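Local structure of programmed cell death 6-interacting protein (Homo sapiens, 5WA1) at residues Lys236-Ala241 with Ala275-His280; His270-Ala275 with Lys306-Arg311. The protein acts as an ESCRT-associated adaptor in endocytosis, multivesicular body formation, membrane repair and cytokinesis, with this chain being its CHMP4-binding Bro1 domain. All blocks are in the same frame, centred on the assembly; numbering follows the deposited sequence.

Contact 1 of 2, residues Lys236-Ala241 with Ala275-His280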
ATOM      1  N   LYS A 236     -19.314   2.461  -9.312  1.00 38.12           N
ATOM      2  CA  LYS A 236     -18.118   2.869 -10.044  1.00 40.74           C
ATOM      3  C   LYS A 236     -16.855   2.812  -9.180  1.00 43.22           C
ATOM      4  O   LYS A 236     -15.771   2.516  -9.700  1.00 36.87           O
ATOM      5  CB  LYS A 236     -18.314   4.279 -10.603  1.00 50.36           C
ATOM      6  CG  LYS A 236     -19.388   4.358 -11.676  1.00 50.50           C
ATOM      7  CD  LYS A 236     -19.544   5.771 -12.205  1.00 54.28           C
ATOM      8  CE  LYS A 236     -20.658   5.845 -13.228  1.00 68.28           C
ATOM      9  NZ  LYS A 236     -20.906   7.237 -13.689  1.00 76.58           N
ATOM     10  N   LEU A 237     -16.960   3.099  -7.881  1.00 40.28           N
ATOM     11  CA  LEU A 237     -15.791   2.946  -7.004  1.00 40.05           C
ATOM     12  C   LEU A 237     -15.414   1.478  -6.842  1.00 41.69           C
ATOM     13  O   LEU A 237     -14.229   1.120  -6.888  1.00 36.48           O
ATOM     14  CB  LEU A 237     -16.077   3.563  -5.639  1.00 37.89           C
ATOM     15  CG  LEU A 237     -16.324   5.078  -5.585  1.00 45.81           C
ATOM     16  CD1 LEU A 237     -16.790   5.487  -4.208  1.00 48.39           C
ATOM     17  CD2 LEU A 237     -15.060   5.826  -5.935  1.00 43.64           C
ATOM     18  N   ALA A 238     -16.414   0.611  -6.650  1.00 38.92           N
ATOM     19  CA  ALA A 238     -16.153  -0.820  -6.559  1.00 39.73           C
ATOM     20  C   ALA A 238     -15.574  -1.360  -7.855  1.00 41.16           C
ATOM     21  O   ALA A 238     -14.644  -2.176  -7.838  1.00 39.01           O
ATOM     22  CB  ALA A 238     -17.442  -1.573  -6.198  1.00 36.76           C
ATOM     23  N   ASN A 239     -16.122  -0.932  -8.992  1.00 35.55           N
ATOM     24  CA  ASN A 239     -15.642  -1.445 -10.271  1.00 36.77           C
ATOM     25  C   ASN A 239     -14.179  -1.073 -10.482  1.00 45.27           C
ATOM     26  O   ASN A 239     -13.380  -1.879 -10.979  1.00 37.26           O
ATOM     27  CB  ASN A 239     -16.508  -0.903 -11.403  1.00 36.77           C
ATOM     28  CG  ASN A 239     -16.443  -1.764 -12.648  1.00 44.82           C
ATOM     29  OD1 ASN A 239     -16.240  -2.977 -12.571  1.00 43.75           O
ATOM     30  ND2 ASN A 239     -16.597  -1.139 -13.804  1.00 39.95           N
ATOM     31  N   GLN A 240     -13.809   0.147 -10.098  1.00 41.42           N
ATOM     32  CA  GLN A 240     -12.416   0.562 -10.219  1.00 41.46           C
ATOM     33  C   GLN A 240     -11.514  -0.239  -9.286  1.00 35.99           C
ATOM     34  O   GLN A 240     -10.392  -0.599  -9.661  1.00 37.86           O
ATOM     35  CB  GLN A 240     -12.291   2.058  -9.930  1.00 34.88           C
ATOM     36  CG  GLN A 240     -10.848   2.545  -9.983  1.00 37.65           C
ATOM     37  CD  GLN A 240     -10.224   2.334 -11.340  1.00 42.53           C
ATOM     38  OE1 GLN A 240     -10.690   2.882 -12.335  1.00 53.91           O
ATOM     39  NE2 GLN A 240      -9.164   1.533 -11.390  1.00 47.53           N
ATOM     40  N   ALA A 241     -11.969  -0.501  -8.061  1.00 35.36           N
ATOM     41  CA  ALA A 241     -11.188  -1.339  -7.159  1.00 36.93           C
ATOM     42  C   ALA A 241     -10.994  -2.732  -7.738  1.00 41.62           C
ATOM     43  O   ALA A 241      -9.922  -3.335  -7.595  1.00 36.60           O
ATOM     44  CB  ALA A 241     -11.870  -1.415  -5.794  1.00 32.59           C
ATOM     45  N   ALA A 275     -18.586  -8.104  -7.635  1.00 35.61           N
ATOM     46  CA  ALA A 275     -19.911  -8.380  -7.084  1.00 37.80           C
ATOM     47  C   ALA A 275     -20.513  -7.152  -6.403  1.00 45.58           C
ATOM     48  O   ALA A 275     -21.723  -6.905  -6.508  1.00 36.35           O
ATOM     49  CB  ALA A 275     -19.825  -9.553  -6.104  1.00 32.52           C
ATOM     50  N   ASN A 276     -19.697  -6.375  -5.687  1.00 33.04           N
ATOM     51  CA  ASN A 276     -20.194  -5.138  -5.098  1.00 33.68           C
ATOM     52  C   ASN A 276     -20.644  -4.159  -6.169  1.00 37.91           C
ATOM     53  O   ASN A 276     -21.660  -3.473  -6.004  1.00 38.10           O
ATOM     54  CB  ASN A 276     -19.117  -4.477  -4.232  1.00 38.58           C
ATOM     55  CG  ASN A 276     -18.984  -5.118  -2.887  1.00 43.24           C
ATOM     56  OD1 ASN A 276     -17.903  -5.552  -2.496  1.00 63.65           O
ATOM     57  ND2 ASN A 276     -20.068  -5.148  -2.152  1.00 44.88           N
ATOM     58  N   ALA A 277     -19.891  -4.070  -7.265  1.00 31.40           N
ATOM     59  CA  ALA A 277     -20.290  -3.192  -8.359  1.00 31.09           C
ATOM     60  C   ALA A 277     -21.640  -3.626  -8.938  1.00 35.40           C
ATOM     61  O   ALA A 277     -22.526  -2.797  -9.170  1.00 36.51           O
ATOM     62  CB  ALA A 277     -19.215  -3.206  -9.447  1.00 34.38           C
ATOM     63  N   GLU A 278     -21.802  -4.927  -9.188  1.00 35.16           N
ATOM     64  CA  GLU A 278     -23.067  -5.420  -9.755  1.00 33.88           C
ATOM     65  C   GLU A 278     -24.215  -5.252  -8.770  1.00 38.88           C
ATOM     66  O   GLU A 278     -25.353  -4.966  -9.168  1.00 40.03           O
ATOM     67  CB  GLU A 278     -22.927  -6.884 -10.151  1.00 37.65           C
ATOM     68  CG  GLU A 278     -22.040  -7.146 -11.360  1.00 36.41           C
ATOM     69  CD  GLU A 278     -22.663  -6.685 -12.681  1.00 53.33           C
ATOM     70  OE1 GLU A 278     -23.730  -6.021 -12.668  1.00 41.35           O
ATOM     71  OE2 GLU A 278     -22.075  -6.985 -13.746  1.00 55.58           O
ATOM     72  N   TYR A 279     -23.945  -5.452  -7.480  1.00 36.38           N
ATOM     73  CA  TYR A 279     -24.995  -5.324  -6.478  1.00 41.49           C
ATOM     74  C   TYR A 279     -25.506  -3.892  -6.409  1.00 48.59           C
ATOM     75  O   TYR A 279     -26.717  -3.656  -6.419  1.00 42.47           O
ATOM     76  CB  TYR A 279     -24.491  -5.787  -5.113  1.00 45.96           C
ATOM     77  CG  TYR A 279     -25.486  -5.558  -4.003  1.00 51.58           C
ATOM     78  CD1 TYR A 279     -26.611  -6.366  -3.881  1.00 58.35           C
ATOM     79  CD2 TYR A 279     -25.310  -4.531  -3.087  1.00 54.62           C
ATOM     80  CE1 TYR A 279     -27.531  -6.164  -2.877  1.00 58.44           C
ATOM     81  CE2 TYR A 279     -26.228  -4.316  -2.075  1.00 60.79           C
ATOM     82  CZ  TYR A 279     -27.334  -5.135  -1.977  1.00 62.18           C
ATOM     83  OH  TYR A 279     -28.241  -4.933  -0.977  1.00 64.12           O
ATOM     84  N   HIS A 280     -24.595  -2.916  -6.350  1.00 36.91           N
ATOM     85  CA  HIS A 280     -25.035  -1.533  -6.266  1.00 39.57           C
ATOM     86  C   HIS A 280     -25.599  -1.042  -7.589  1.00 38.12           C
ATOM     87  O   HIS A 280     -26.520  -0.220  -7.600  1.00 41.65           O
ATOM     88  CB  HIS A 280     -23.891  -0.647  -5.774  1.00 40.11           C
ATOM     89  CG  HIS A 280     -23.597  -0.848  -4.321  1.00 44.77           C
ATOM     90  ND1 HIS A 280     -24.363  -0.281  -3.330  1.00 46.00           N
ATOM     91  CD2 HIS A 280     -22.666  -1.609  -3.694  1.00 42.16           C
ATOM     92  CE1 HIS A 280     -23.902  -0.658  -2.150  1.00 50.35           C
ATOM     93  NE2 HIS A 280     -22.876  -1.467  -2.343  1.00 49.98           N
TER
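Ala238 and Ala277 face each other where two antiparallel helices run side by side, and their methyl groups are the heart of the contact. The short axes come within 7.7 Å at a crossing angle of -161°, and the two alanine CA atoms are only 5.1 Å apart. Such a near approach suits alanine, whose single methyl can rest on the opposite backbone without a longer chain holding the helices apart. Ala238 CB sits 3.7 Å from the backbone N of Ala277, and the reverse fit places Ala277 CB 3.9 Å from the backbone N of Asn239. Methyl meets methyl at 4.0 Å between Ala238 CB and Ala277 CB, both buried.

The flanks are more open to solvent rather than more widely spaced: there partly exposed asparagines add small contacts, each through its CB alone. Asn276 CB touches Ala238 CB at 3.9 Å, while Asn239 CB reaches Ala277 CB at 4.1 Å. A chi1 of -158° sets the Asn239 amide beside its own carbonyl carbon, and its ND2 donates to Gly354 O in a neighbouring loop. A polar amide fits here, since it can bind a loop carbonyl at the border of the apolar seam. Farther along, the two helices are linked by a polar tie, in which His280 ND1 bonds to Asp231 at the beginning of helix 231-252, while Tyr279 CD2 covers one face of the His280 imidazole. The whole is an alanine-centred antiparallel helix pair, of the kind that builds the TPR-related helical core of the Bro1 domain.

Contact 2 of 2, residues His270-Ala275 with Lys306-Arg311; sequences HCIMQA and KTVASR
Next to the place where Cys271 and Ile272 meet Val308, the Arg311 guanidinium lays one face over the Thr307 methyl, with CG2 3.3 Å above the plane and over its centre. This pair lies four residues apart on one helix, beside the seam that Val308 fills. The His270 imidazole is turned to a different helix, with ND1 hydrogen-bonded to Ala242 O of helix 231-252.

Across the contact a single valine does the work for its helix. Its two methyls divide the task: CG2 presses on Cys271 and CG1 on Ile272. The first is tight, at 3.4 Å between Val308 CG2 and Cys271 CB, closer than carbons usually come. Cys271 meets it with CB, because its chi1 of -64° swings SG away to lie beside the backbone N. The second is looser, with Val308 CG1 4.1 Å from Ile272 CG1 and 4.2 Å from Ile272 CD1. The isoleucine and valine side chains cross at about a right angle, so the methyl touches the extended CG1-CD1 arm from across. Branching at CB gives valine two short prongs for two neighbours, the long arm of isoleucine spans the wider gap, and the small cysteine suits the closer point. There the backbones are 7.0 Å apart, between Cys271 CA and Val308 CA.

Both Ile272 and Val308 also touch Val316 in the loop after helix 291-311, and Ile272 reaches Val318 as well. The contact therefore joins helix 262-287 to the last turns of helix 291-311, packed against the loop that leads on to helix 319-340.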
ATOM      1  N   HIS A 270     -10.753  -9.127  -6.052  1.00 30.79           N
ATOM      2  CA  HIS A 270     -11.164  -8.818  -7.420  1.00 38.29           C
ATOM      3  C   HIS A 270     -12.618  -9.236  -7.659  1.00 43.29           C
ATOM      4  O   HIS A 270     -13.439  -8.440  -8.139  1.00 35.84           O
ATOM      5  CB  HIS A 270     -10.211  -9.517  -8.392  1.00 33.77           C
ATOM      6  CG  HIS A 270     -10.611  -9.417  -9.835  1.00 35.93           C
ATOM      7  ND1 HIS A 270     -10.692  -8.216 -10.511  1.00 36.49           N
ATOM      8  CD2 HIS A 270     -10.922 -10.377 -10.739  1.00 43.18           C
ATOM      9  CE1 HIS A 270     -11.042  -8.440 -11.765  1.00 43.52           C
ATOM     10  NE2 HIS A 270     -11.191  -9.744 -11.929  1.00 48.91           N
ATOM     11  N   CYS A 271     -12.969 -10.459  -7.267  1.00 37.57           N
ATOM     12  CA  CYS A 271     -14.336 -10.936  -7.471  1.00 41.43           C
ATOM     13  C   CYS A 271     -15.321 -10.281  -6.509  1.00 41.01           C
ATOM     14  O   CYS A 271     -16.472 -10.017  -6.885  1.00 38.58           O
ATOM     15  CB  CYS A 271     -14.387 -12.456  -7.333  1.00 44.44           C
ATOM     16  SG  CYS A 271     -13.444 -13.343  -8.585  1.00 50.48           S
ATOM     17  N   ILE A 272     -14.916 -10.041  -5.254  1.00 33.02           N
ATOM     18  CA  ILE A 272     -15.812  -9.382  -4.310  1.00 37.88           C
ATOM     19  C   ILE A 272     -16.123  -7.972  -4.780  1.00 42.76           C
ATOM     20  O   ILE A 272     -17.255  -7.494  -4.646  1.00 38.65           O
ATOM     21  CB  ILE A 272     -15.221  -9.376  -2.888  1.00 37.87           C
ATOM     22  CG1 ILE A 272     -15.239 -10.781  -2.290  1.00 42.56           C
ATOM     23  CG2 ILE A 272     -15.992  -8.394  -1.974  1.00 38.95           C
ATOM     24  CD1 ILE A 272     -14.291 -10.941  -1.091  1.00 40.88           C
ATOM     25  N   MET A 273     -15.141  -7.294  -5.329  1.00 35.62           N
ATOM     26  CA  MET A 273     -15.385  -5.961  -5.783  1.00 37.22           C
ATOM     27  C   MET A 273     -16.286  -5.965  -7.010  1.00 35.34           C
ATOM     28  O   MET A 273     -17.141  -5.144  -7.112  1.00 36.01           O
ATOM     29  CB  MET A 273     -14.104  -5.193  -5.983  1.00 31.99           C
ATOM     30  CG  MET A 273     -13.365  -4.830  -4.713  1.00 35.43           C
ATOM     31  SD  MET A 273     -14.306  -4.036  -3.411  1.00 46.57           S
ATOM     32  CE  MET A 273     -14.533  -2.437  -4.071  1.00 53.97           C
ATOM     33  N   GLN A 274     -16.076  -6.875  -7.945  1.00 34.56           N
ATOM     34  CA  GLN A 274     -16.986  -6.959  -9.086  1.00 40.30           C
ATOM     35  C   GLN A 274     -18.414  -7.223  -8.624  1.00 34.00           C
ATOM     36  O   GLN A 274     -19.358  -6.624  -9.144  1.00 34.73           O
ATOM     37  CB  GLN A 274     -16.534  -8.043 -10.067  1.00 37.55           C
ATOM     38  CG  GLN A 274     -15.262  -7.689 -10.844  1.00 41.34           C
ATOM     39  CD  GLN A 274     -15.046  -8.575 -12.061  1.00 59.89           C
ATOM     40  OE1 GLN A 274     -15.532  -9.704 -12.116  1.00 53.21           O
ATOM     41  NE2 GLN A 274     -14.326  -8.056 -13.046  1.00 63.95           N
ATOM     42  N   ALA A 275     -18.586  -8.104  -7.635  1.00 35.61           N
ATOM     43  CA  ALA A 275     -19.911  -8.380  -7.084  1.00 37.80           C
ATOM     44  C   ALA A 275     -20.513  -7.152  -6.403  1.00 45.58           C
ATOM     45  O   ALA A 275     -21.723  -6.905  -6.508  1.00 36.35           O
ATOM     46  CB  ALA A 275     -19.825  -9.553  -6.104  1.00 32.52           C
ATOM     47  N   LYS A 306     -20.533 -16.820  -5.011  1.00 40.99           N
ATOM     48  CA  LYS A 306     -20.468 -18.272  -4.859  1.00 43.51           C
ATOM     49  C   LYS A 306     -19.078 -18.801  -5.200  1.00 48.72           C
ATOM     50  O   LYS A 306     -18.564 -19.703  -4.526  1.00 49.42           O
ATOM     51  CB  LYS A 306     -21.524 -18.942  -5.739  1.00 46.87           C
ATOM     52  CG  LYS A 306     -21.569 -20.461  -5.636  1.00 60.44           C
ATOM     53  CD  LYS A 306     -22.669 -21.026  -6.519  1.00 70.30           C
ATOM     54  CE  LYS A 306     -22.531 -22.530  -6.694  1.00 80.97           C
ATOM     55  NZ  LYS A 306     -23.477 -23.035  -7.729  1.00 84.69           N
ATOM     56  N   THR A 307     -18.450 -18.251  -6.243  1.00 47.74           N
ATOM     57  CA  THR A 307     -17.118 -18.715  -6.625  1.00 49.13           C
ATOM     58  C   THR A 307     -16.088 -18.375  -5.554  1.00 49.27           C
ATOM     59  O   THR A 307     -15.171 -19.164  -5.290  1.00 50.20           O
ATOM     60  CB  THR A 307     -16.723 -18.113  -7.976  1.00 48.65           C
ATOM     61  OG1 THR A 307     -17.720 -18.435  -8.952  1.00 53.12           O
ATOM     62  CG2 THR A 307     -15.402 -18.680  -8.447  1.00 50.87           C
ATOM     63  N   VAL A 308     -16.231 -17.210  -4.923  1.00 44.31           N
ATOM     64  CA  VAL A 308     -15.326 -16.811  -3.849  1.00 49.58           C
ATOM     65  C   VAL A 308     -15.545 -17.673  -2.615  1.00 57.29           C
ATOM     66  O   VAL A 308     -14.588 -18.063  -1.931  1.00 49.20           O
ATOM     67  CB  VAL A 308     -15.519 -15.315  -3.545  1.00 51.16           C
ATOM     68  CG1 VAL A 308     -14.749 -14.899  -2.301  1.00 52.21           C
ATOM     69  CG2 VAL A 308     -15.078 -14.501  -4.727  1.00 41.45           C
ATOM     70  N   ALA A 309     -16.811 -17.981  -2.313  1.00 51.91           N
ATOM     71  CA  ALA A 309     -17.132 -18.791  -1.145  1.00 55.45           C
ATOM     72  C   ALA A 309     -16.563 -20.201  -1.256  1.00 57.12           C
ATOM     73  O   ALA A 309     -16.137 -20.777  -0.248  1.00 68.21           O
ATOM     74  CB  ALA A 309     -18.650 -18.844  -0.947  1.00 56.34           C
ATOM     75  N   SER A 310     -16.537 -20.775  -2.460  1.00 54.47           N
ATOM     76  CA  SER A 310     -16.016 -22.128  -2.612  1.00 58.20           C
ATOM     77  C   SER A 310     -14.498 -22.177  -2.801  1.00 61.32           C
ATOM     78  O   SER A 310     -13.865 -23.153  -2.382  1.00 68.73           O
ATOM     79  CB  SER A 310     -16.701 -22.841  -3.785  1.00 66.15           C
ATOM     80  OG  SER A 310     -16.516 -22.136  -4.998  1.00 73.17           O
ATOM     81  N   ARG A 311     -13.891 -21.154  -3.404  1.00 62.44           N
ATOM     82  CA  ARG A 311     -12.460 -21.208  -3.707  1.00 62.22           C
ATOM     83  C   ARG A 311     -11.577 -20.594  -2.631  1.00 65.70           C
ATOM     84  O   ARG A 311     -10.487 -21.110  -2.353  1.00 68.41           O
ATOM     85  CB  ARG A 311     -12.165 -20.494  -5.021  1.00 60.10           C
ATOM     86  CG  ARG A 311     -12.717 -21.175  -6.222  1.00 64.70           C
ATOM     87  CD  ARG A 311     -12.033 -20.655  -7.457  1.00 65.41           C
ATOM     88  NE  ARG A 311     -12.803 -20.997  -8.645  1.00 68.40           N
ATOM     89  CZ  ARG A 311     -12.814 -20.257  -9.742  1.00 67.72           C
ATOM     90  NH1 ARG A 311     -13.548 -20.626 -10.775  1.00 63.65           N
ATOM     91  NH2 ARG A 311     -12.104 -19.132  -9.786  1.00 65.77           N
TER

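How the contacts relate
Contacts 1 and 2 lie about 12 Å apart between centres and share Ala275 on helix 262-287, which sits between helices 231-252 and 291-311 and packs on each. Met273 of segment 270-275 ties them together: its CE is wedged unusually close to the first helix of contact 1, 3.3 Å from Ala241 CB and 3.4 Å from Ala238 CA. Both contacts belong to the region that interacts with CHMP4 proteins. Leu237, next to Ala238 but without contact to 275-280, packs on an apolar side chain of the bound CHMP4C peptide, which contact 1 therefore borders, whereas contact 2 lies on the far flank of helix 262-287.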